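Local atomic coordinates of NAD-dependent benzaldehyde dehydrogenase (Legionella pneumophila, PDB entry 3RHE), a protein that is of uncertain activity but belongs to the vicinal oxygen chelate (glyoxalase/bleomycin resistance) superfamily, whose members include metal-dependent enzymes and drug-binding proteins. Residues Pro7-Lys19 with Gly68-Met80. Numbering follows the deposited sequence.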
ATOM      1  N   PRO A   7      -6.462  -4.956  -8.461  1.00 34.51           N
ATOM      2  CA  PRO A   7      -6.502  -3.771  -7.588  1.00 31.93           C
ATOM      3  C   PRO A   7      -5.786  -4.062  -6.277  1.00 27.30           C
ATOM      4  O   PRO A   7      -5.324  -3.157  -5.584  1.00 24.94           O
ATOM      5  CB  PRO A   7      -7.990  -3.598  -7.278  1.00 28.90           C
ATOM      6  CG  PRO A   7      -8.723  -4.606  -8.115  1.00 32.04           C
ATOM      7  CD  PRO A   7      -7.761  -5.642  -8.535  1.00 33.81           C
ATOM      8  N   ASN A   8      -5.717  -5.338  -5.933  1.00 26.27           N
ATOM      9  CA  ASN A   8      -5.141  -5.708  -4.660  1.00 25.45           C
ATOM     10  C   ASN A   8      -3.623  -5.601  -4.667  1.00 23.42           C
ATOM     11  O   ASN A   8      -2.948  -5.905  -5.662  1.00 22.14           O
ATOM     12  CB  ASN A   8      -5.656  -7.073  -4.206  1.00 28.84           C
ATOM     13  CG  ASN A   8      -7.049  -6.977  -3.587  1.00 27.21           C
ATOM     14  OD1 ASN A   8      -7.318  -6.074  -2.802  1.00 32.50           O
ATOM     15  ND2 ASN A   8      -7.930  -7.885  -3.953  1.00 32.93           N
ATOM     16  N   LEU A   9      -3.093  -5.119  -3.557  1.00 19.64           N
ATOM     17  CA  LEU A   9      -1.667  -4.908  -3.455  1.00 18.34           C
ATOM     18  C   LEU A   9      -1.216  -5.126  -2.019  1.00 17.71           C
ATOM     19  O   LEU A   9      -1.711  -4.487  -1.095  1.00 18.38           O
ATOM     20  CB  LEU A   9      -1.317  -3.500  -3.937  1.00 19.08           C
ATOM     21  CG  LEU A   9       0.084  -2.935  -3.684  1.00 19.40           C
ATOM     22  CD1 LEU A   9       1.174  -3.751  -4.397  1.00 18.05           C
ATOM     23  CD2 LEU A   9       0.114  -1.469  -4.133  1.00 18.18           C
ATOM     24  N   VAL A  10      -0.278  -6.044  -1.842  1.00 16.80           N
ATOM     25  CA  VAL A  10       0.321  -6.287  -0.537  1.00 15.97           C
ATOM     26  C   VAL A  10       1.508  -5.341  -0.401  1.00 15.60           C
ATOM     27  O   VAL A  10       2.369  -5.299  -1.267  1.00 16.55           O
ATOM     28  CB  VAL A  10       0.765  -7.754  -0.410  1.00 15.74           C
ATOM     29  CG1 VAL A  10       1.454  -8.012   0.940  1.00 15.42           C
ATOM     30  CG2 VAL A  10      -0.440  -8.669  -0.590  1.00 15.85           C
ATOM     31  N   LEU A  11       1.530  -4.563   0.673  1.00 13.39           N
ATOM     32  CA  LEU A  11       2.571  -3.575   0.890  1.00 15.52           C
ATOM     33  C   LEU A  11       3.431  -3.981   2.077  1.00 14.41           C
ATOM     34  O   LEU A  11       2.940  -4.103   3.186  1.00 13.77           O
ATOM     35  CB  LEU A  11       1.949  -2.197   1.165  1.00 16.56           C
ATOM     36  CG  LEU A  11       1.894  -1.048   0.157  1.00 20.47           C
ATOM     37  CD1 LEU A  11       2.259  -1.434  -1.262  1.00 19.36           C
ATOM     38  CD2 LEU A  11       0.530  -0.328   0.242  1.00 21.65           C
ATOM     39  N   PHE A  12       4.719  -4.187   1.835  1.00 12.85           N
ATOM     40  CA  PHE A  12       5.664  -4.468   2.903  1.00 14.29           C
ATOM     41  C   PHE A  12       6.453  -3.197   3.223  1.00 15.72           C
ATOM     42  O   PHE A  12       7.051  -2.589   2.330  1.00 13.80           O
ATOM     43  CB  PHE A  12       6.636  -5.579   2.466  1.00 13.19           C
ATOM     44  CG  PHE A  12       6.105  -6.981   2.673  1.00 13.61           C
ATOM     45  CD1 PHE A  12       4.801  -7.198   3.104  1.00 15.69           C
ATOM     46  CD2 PHE A  12       6.904  -8.078   2.415  1.00 15.37           C
ATOM     47  CE1 PHE A  12       4.308  -8.501   3.287  1.00 16.43           C
ATOM     48  CE2 PHE A  12       6.424  -9.376   2.596  1.00 16.17           C
ATOM     49  CZ  PHE A  12       5.125  -9.582   3.033  1.00 16.48           C
ATOM     50  N   TYR A  13       6.454  -2.797   4.490  1.00 15.60           N
ATOM     51  CA  TYR A  13       7.359  -1.750   4.938  1.00 16.26           C
ATOM     52  C   TYR A  13       8.777  -2.334   4.974  1.00 16.92           C
ATOM     53  O   TYR A  13       8.993  -3.377   5.581  1.00 14.06           O
ATOM     54  CB  TYR A  13       6.969  -1.248   6.331  1.00 15.89           C
ATOM     55  CG  TYR A  13       5.555  -0.686   6.444  1.00 16.62           C
ATOM     56  CD1 TYR A  13       4.815  -0.345   5.316  1.00 17.18           C
ATOM     57  CD2 TYR A  13       4.975  -0.466   7.698  1.00 18.52           C
ATOM     58  CE1 TYR A  13       3.513   0.178   5.430  1.00 16.41           C
ATOM     59  CE2 TYR A  13       3.683   0.060   7.825  1.00 17.23           C
ATOM     60  CZ  TYR A  13       2.963   0.387   6.691  1.00 18.82           C
ATOM     61  OH  TYR A  13       1.687   0.916   6.826  1.00 17.82           O
ATOM     62  N   VAL A  14       9.729  -1.670   4.315  1.00 16.42           N
ATOM     63  CA  VAL A  14      11.120  -2.125   4.306  1.00 15.95           C
ATOM     64  C   VAL A  14      12.125  -1.027   4.704  1.00 20.25           C
ATOM     65  O   VAL A  14      11.936   0.163   4.397  1.00 16.43           O
ATOM     66  CB  VAL A  14      11.534  -2.704   2.929  1.00 17.29           C
ATOM     67  CG1 VAL A  14      10.648  -3.883   2.541  1.00 15.01           C
ATOM     68  CG2 VAL A  14      11.527  -1.620   1.837  1.00 16.53           C
ATOM     69  N   LYS A  15      13.196  -1.426   5.384  1.00 17.42           N
ATOM     70  CA  LYS A  15      14.246  -0.463   5.751  1.00 22.10           C
ATOM     71  C   LYS A  15      14.963   0.102   4.519  1.00 22.29           C
ATOM     72  O   LYS A  15      15.259   1.300   4.444  1.00 23.83           O
ATOM     73  CB  LYS A  15      15.277  -1.105   6.683  1.00 24.93           C
ATOM     74  CG  LYS A  15      14.844  -1.228   8.136  1.00 31.43           C
ATOM     75  CD  LYS A  15      16.028  -1.620   9.016  1.00 36.14           C
ATOM     76  CE  LYS A  15      15.969  -0.932  10.377  1.00 42.01           C
ATOM     77  NZ  LYS A  15      17.115  -1.328  11.264  1.00 47.50           N
ATOM     78  N   ASN A  16      15.237  -0.767   3.553  1.00 20.52           N
ATOM     79  CA  ASN A  16      15.980  -0.374   2.349  1.00 23.30           C
ATOM     80  C   ASN A  16      15.404  -1.017   1.099  1.00 21.54           C
ATOM     81  O   ASN A  16      15.702  -2.172   0.808  1.00 23.90           O
ATOM     82  CB  ASN A  16      17.457  -0.749   2.495  1.00 27.28           C
ATOM     83  CG  ASN A  16      18.316  -0.252   1.326  1.00 29.64           C
ATOM     84  OD1 ASN A  16      17.917  -0.322   0.164  1.00 29.85           O
ATOM     85  ND2 ASN A  16      19.507   0.237   1.641  1.00 32.62           N
ATOM     86  N   PRO A  17      14.571  -0.268   0.356  1.00 21.33           N
ATOM     87  CA  PRO A  17      13.908  -0.768  -0.851  1.00 22.03           C
ATOM     88  C   PRO A  17      14.894  -1.315  -1.893  1.00 27.70           C
ATOM     89  O   PRO A  17      14.558  -2.271  -2.600  1.00 25.76           O
ATOM     90  CB  PRO A  17      13.172   0.460  -1.375  1.00 25.48           C
ATOM     91  CG  PRO A  17      12.904   1.277  -0.143  1.00 23.94           C
ATOM     92  CD  PRO A  17      14.125   1.093   0.708  1.00 23.76           C
ATOM     93  N   ALA A  18      16.087  -0.735  -1.977  1.00 27.80           N
ATOM     94  CA  ALA A  18      17.096  -1.232  -2.909  1.00 29.84           C
ATOM     95  C   ALA A  18      17.503  -2.656  -2.561  1.00 26.80           C
ATOM     96  O   ALA A  18      17.498  -3.535  -3.421  1.00 28.36           O
ATOM     97  CB  ALA A  18      18.334  -0.308  -2.931  1.00 31.68           C
ATOM     98  N   LYS A  19      17.861  -2.878  -1.299  1.00 27.22           N
ATOM     99  CA  LYS A  19      18.268  -4.200  -0.846  1.00 26.17           C
ATOM    100  C   LYS A  19      17.111  -5.207  -0.808  1.00 25.84           C
ATOM    101  O   LYS A  19      17.306  -6.398  -1.062  1.00 22.49           O
ATOM    102  CB  LYS A  19      18.938  -4.125   0.525  1.00 28.53           C
ATOM    103  CG  LYS A  19      20.188  -3.262   0.544  1.00 37.29           C
ATOM    104  CD  LYS A  19      21.088  -3.637   1.711  1.00 42.94           C
ATOM    105  CE  LYS A  19      22.307  -2.727   1.794  1.00 46.79           C
ATOM    106  NZ  LYS A  19      23.315  -3.262   2.757  1.00 51.22           N
ATOM    107  N   GLY A  68       4.029  -4.109  10.183  1.00 24.63           N
ATOM    108  CA  GLY A  68       5.091  -3.820   9.220  1.00 20.60           C
ATOM    109  C   GLY A  68       4.651  -3.976   7.768  1.00 16.87           C
ATOM    110  O   GLY A  68       5.463  -4.178   6.870  1.00 14.98           O
HETATM  111  N   MSE A  69       3.350  -3.861   7.541  1.00 16.85           N
HETATM  112  CA  MSE A  69       2.762  -4.142   6.237  1.00 18.17           C
HETATM  113  C   MSE A  69       1.339  -3.574   6.153  1.00 18.37           C
HETATM  114  O   MSE A  69       0.789  -3.097   7.151  1.00 17.93           O
HETATM  115  CB  MSE A  69       2.767  -5.653   5.958  1.00 16.13           C
HETATM  116  CG  MSE A  69       1.947  -6.498   6.928  1.00 21.29           C
HETATM  117 SE   MSE A  69      -0.017  -6.427   6.624  1.00 36.21          SE
HETATM  118  CE  MSE A  69      -0.113  -7.265   4.875  1.00 21.89           C
ATOM    119  N   GLU A  70       0.776  -3.584   4.951  1.00 15.69           N
ATOM    120  CA  GLU A  70      -0.613  -3.186   4.736  1.00 17.29           C
ATOM    121  C   GLU A  70      -1.206  -4.069   3.657  1.00 16.02           C
ATOM    122  O   GLU A  70      -0.499  -4.514   2.752  1.00 17.99           O
ATOM    123  CB  GLU A  70      -0.736  -1.732   4.250  1.00 14.85           C
ATOM    124  CG  GLU A  70       0.038  -0.677   5.017  1.00 17.17           C
ATOM    125  CD  GLU A  70      -0.044   0.687   4.329  1.00 17.45           C
ATOM    126  OE1 GLU A  70      -0.619   0.744   3.230  1.00 17.07           O
ATOM    127  OE2 GLU A  70       0.469   1.693   4.866  1.00 17.62           O
ATOM    128  N   LEU A  71      -2.507  -4.304   3.742  1.00 16.23           N
ATOM    129  CA  LEU A  71      -3.237  -4.875   2.631  1.00 15.14           C
ATOM    130  C   LEU A  71      -3.909  -3.675   1.988  1.00 16.28           C
ATOM    131  O   LEU A  71      -4.654  -2.954   2.655  1.00 16.14           O
ATOM    132  CB  LEU A  71      -4.300  -5.837   3.128  1.00 16.04           C
ATOM    133  CG  LEU A  71      -4.777  -7.039   2.289  1.00 25.55           C
ATOM    134  CD1 LEU A  71      -6.297  -7.111   2.333  1.00 24.32           C
ATOM    135  CD2 LEU A  71      -4.284  -7.083   0.846  1.00 21.13           C
ATOM    136  N   SER A  72      -3.639  -3.435   0.713  1.00 16.50           N
ATOM    137  CA  SER A  72      -4.153  -2.221   0.081  1.00 17.30           C
ATOM    138  C   SER A  72      -5.009  -2.517  -1.150  1.00 20.14           C
ATOM    139  O   SER A  72      -4.859  -3.567  -1.790  1.00 16.99           O
ATOM    140  CB  SER A  72      -3.020  -1.238  -0.260  1.00 16.62           C
ATOM    141  OG  SER A  72      -2.359  -1.595  -1.462  1.00 17.69           O
ATOM    142  N   PHE A  73      -5.896  -1.569  -1.457  1.00 18.07           N
ATOM    143  CA  PHE A  73      -6.900  -1.699  -2.500  1.00 20.68           C
ATOM    144  C   PHE A  73      -6.775  -0.474  -3.401  1.00 18.07           C
ATOM    145  O   PHE A  73      -7.071   0.634  -2.969  1.00 15.72           O
ATOM    146  CB  PHE A  73      -8.318  -1.675  -1.908  1.00 22.01           C
ATOM    147  CG  PHE A  73      -8.539  -2.624  -0.750  1.00 29.87           C
ATOM    148  CD1 PHE A  73      -9.337  -3.753  -0.904  1.00 34.37           C
ATOM    149  CD2 PHE A  73      -7.982  -2.374   0.498  1.00 25.52           C
ATOM    150  CE1 PHE A  73      -9.554  -4.623   0.155  1.00 36.48           C
ATOM    151  CE2 PHE A  73      -8.196  -3.235   1.557  1.00 27.95           C
ATOM    152  CZ  PHE A  73      -8.984  -4.363   1.387  1.00 34.16           C
ATOM    153  N   GLN A  74      -6.341  -0.673  -4.642  1.00 17.67           N
ATOM    154  CA  GLN A  74      -6.204   0.422  -5.591  1.00 19.77           C
ATOM    155  C   GLN A  74      -7.537   0.647  -6.306  1.00 19.03           C
ATOM    156  O   GLN A  74      -8.131  -0.301  -6.828  1.00 17.52           O
ATOM    157  CB  GLN A  74      -5.099   0.139  -6.608  1.00 19.81           C
ATOM    158  CG  GLN A  74      -4.776   1.342  -7.486  1.00 20.27           C
ATOM    159  CD  GLN A  74      -3.725   1.048  -8.547  1.00 27.27           C
ATOM    160  OE1 GLN A  74      -3.004   0.049  -8.474  1.00 22.81           O
ATOM    161  NE2 GLN A  74      -3.640   1.920  -9.548  1.00 25.52           N
ATOM    162  N   VAL A  75      -8.021   1.887  -6.298  1.00 17.61           N
ATOM    163  CA  VAL A  75      -9.298   2.193  -6.957  1.00 17.03           C
ATOM    164  C   VAL A  75      -9.136   3.240  -8.053  1.00 19.53           C
ATOM    165  O   VAL A  75      -8.075   3.859  -8.194  1.00 18.42           O
ATOM    166  CB  VAL A  75     -10.418   2.617  -5.949  1.00 16.68           C
ATOM    167  CG1 VAL A  75     -10.661   1.507  -4.956  1.00 18.24           C
ATOM    168  CG2 VAL A  75     -10.042   3.906  -5.222  1.00 16.52           C
ATOM    169  N   ASN A  76     -10.208   3.439  -8.812  1.00 19.44           N
ATOM    170  CA  ASN A  76     -10.158   4.184 -10.065  1.00 21.97           C
ATOM    171  C   ASN A  76     -10.031   5.720  -9.959  1.00 21.54           C
ATOM    172  O   ASN A  76      -9.499   6.371 -10.865  1.00 20.33           O
ATOM    173  CB  ASN A  76     -11.375   3.802 -10.932  1.00 22.66           C
ATOM    174  CG  ASN A  76     -12.672   4.465 -10.459  1.00 22.86           C
ATOM    175  OD1 ASN A  76     -13.376   3.959  -9.571  1.00 21.04           O
ATOM    176  ND2 ASN A  76     -12.996   5.595 -11.064  1.00 19.86           N
ATOM    177  N   SER A  77     -10.517   6.308  -8.875  1.00 19.06           N
ATOM    178  CA  SER A  77     -10.545   7.766  -8.790  1.00 19.45           C
ATOM    179  C   SER A  77     -10.603   8.245  -7.356  1.00 18.99           C
ATOM    180  O   SER A  77     -10.904   7.466  -6.447  1.00 17.63           O
ATOM    181  CB  SER A  77     -11.771   8.312  -9.538  1.00 19.01           C
ATOM    182  OG  SER A  77     -12.963   7.806  -8.958  1.00 17.59           O
ATOM    183  N   ASN A  78     -10.355   9.541  -7.165  1.00 17.26           N
ATOM    184  CA  ASN A  78     -10.444  10.152  -5.851  1.00 17.46           C
ATOM    185  C   ASN A  78     -11.859  10.054  -5.302  1.00 17.71           C
ATOM    186  O   ASN A  78     -12.060   9.854  -4.105  1.00 16.16           O
ATOM    187  CB  ASN A  78      -9.991  11.618  -5.900  1.00 17.22           C
ATOM    188  CG  ASN A  78      -8.490  11.758  -6.085  1.00 20.35           C
ATOM    189  OD1 ASN A  78      -7.787  10.778  -6.327  1.00 19.51           O
ATOM    190  ND2 ASN A  78      -7.994  12.984  -5.973  1.00 23.78           N
ATOM    191  N   GLU A  79     -12.838  10.214  -6.187  1.00 19.30           N
ATOM    192  CA  GLU A  79     -14.240  10.059  -5.813  1.00 19.37           C
ATOM    193  C   GLU A  79     -14.534   8.651  -5.292  1.00 17.00           C
ATOM    194  O   GLU A  79     -15.255   8.489  -4.325  1.00 17.55           O
ATOM    195  CB  GLU A  79     -15.160  10.395  -7.000  1.00 20.58           C
ATOM    196  CG  GLU A  79     -15.204  11.885  -7.352  1.00 22.64           C
ATOM    197  CD  GLU A  79     -14.060  12.349  -8.266  1.00 24.16           C
ATOM    198  OE1 GLU A  79     -13.243  11.520  -8.732  1.00 21.39           O
ATOM    199  OE2 GLU A  79     -13.977  13.570  -8.507  1.00 29.58           O
HETATM  200  N   MSE A  80     -13.978   7.626  -5.930  1.00 17.65           N
HETATM  201  CA  MSE A  80     -14.175   6.270  -5.416  1.00 16.41           C
HETATM  202  C   MSE A  80     -13.520   6.108  -4.032  1.00 17.86           C
HETATM  203  O   MSE A  80     -14.073   5.452  -3.149  1.00 16.29           O
HETATM  204  CB  MSE A  80     -13.645   5.208  -6.396  1.00 17.90           C
HETATM  205  CG  MSE A  80     -13.864   3.780  -5.905  1.00 17.19           C
HETATM  206 SE   MSE A  80     -15.756   3.427  -5.552  1.00 32.45          SE
HETATM  207  CE  MSE A  80     -16.247   2.544  -7.210  1.00 21.00           C
TER
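The Tyr13 ring has the backbone N of Met69 over one face, 3.8 Å above its plane, and the carboxylate oxygen Glu70 OE2 in plane at its edge. This corner illustrates a central pairing of the vicinal oxygen chelate fold: strand 8-14 runs antiparallel to strand 69-74 in the middle of the sheet, and a helix follows each strand. Ring and carboxylate stand 81° apart, and a chi1 of -59°, which sets Tyr13 CG anti to the carbonyl carbon, lays the ring across Gly68 toward Glu70. Tyr13 OH donates to Glu70 OE2, a contact whose 2.4 Å is doubtfully short. Arg119 forms a salt bridge with OE1 of the same carboxylate, while Arg117 holds the tyrosine hydroxyl through a hydrogen bond.

Along the strands the side chains alternate. Asn8, Val10, Phe12, Met69, Leu71 and Phe73 share one surface of the sheet, where Phe12 CD1 meets Met69 CB at 3.8 Å and the Asn8 amide stands beside the Phe73 ring. Leu9, Leu11, Glu70 and Ser72 occupy the other; there Leu11 CD2 touches both Glu70 OE1, at 3.4 Å, and Ser72 OG, at 3.6 Å. Ser72 grips Leu9 O twice: its backbone N bonds at 2.8 Å, and its OG donates to the same oxygen at 3.0 Å, tilted 33° from the carbonyl plane.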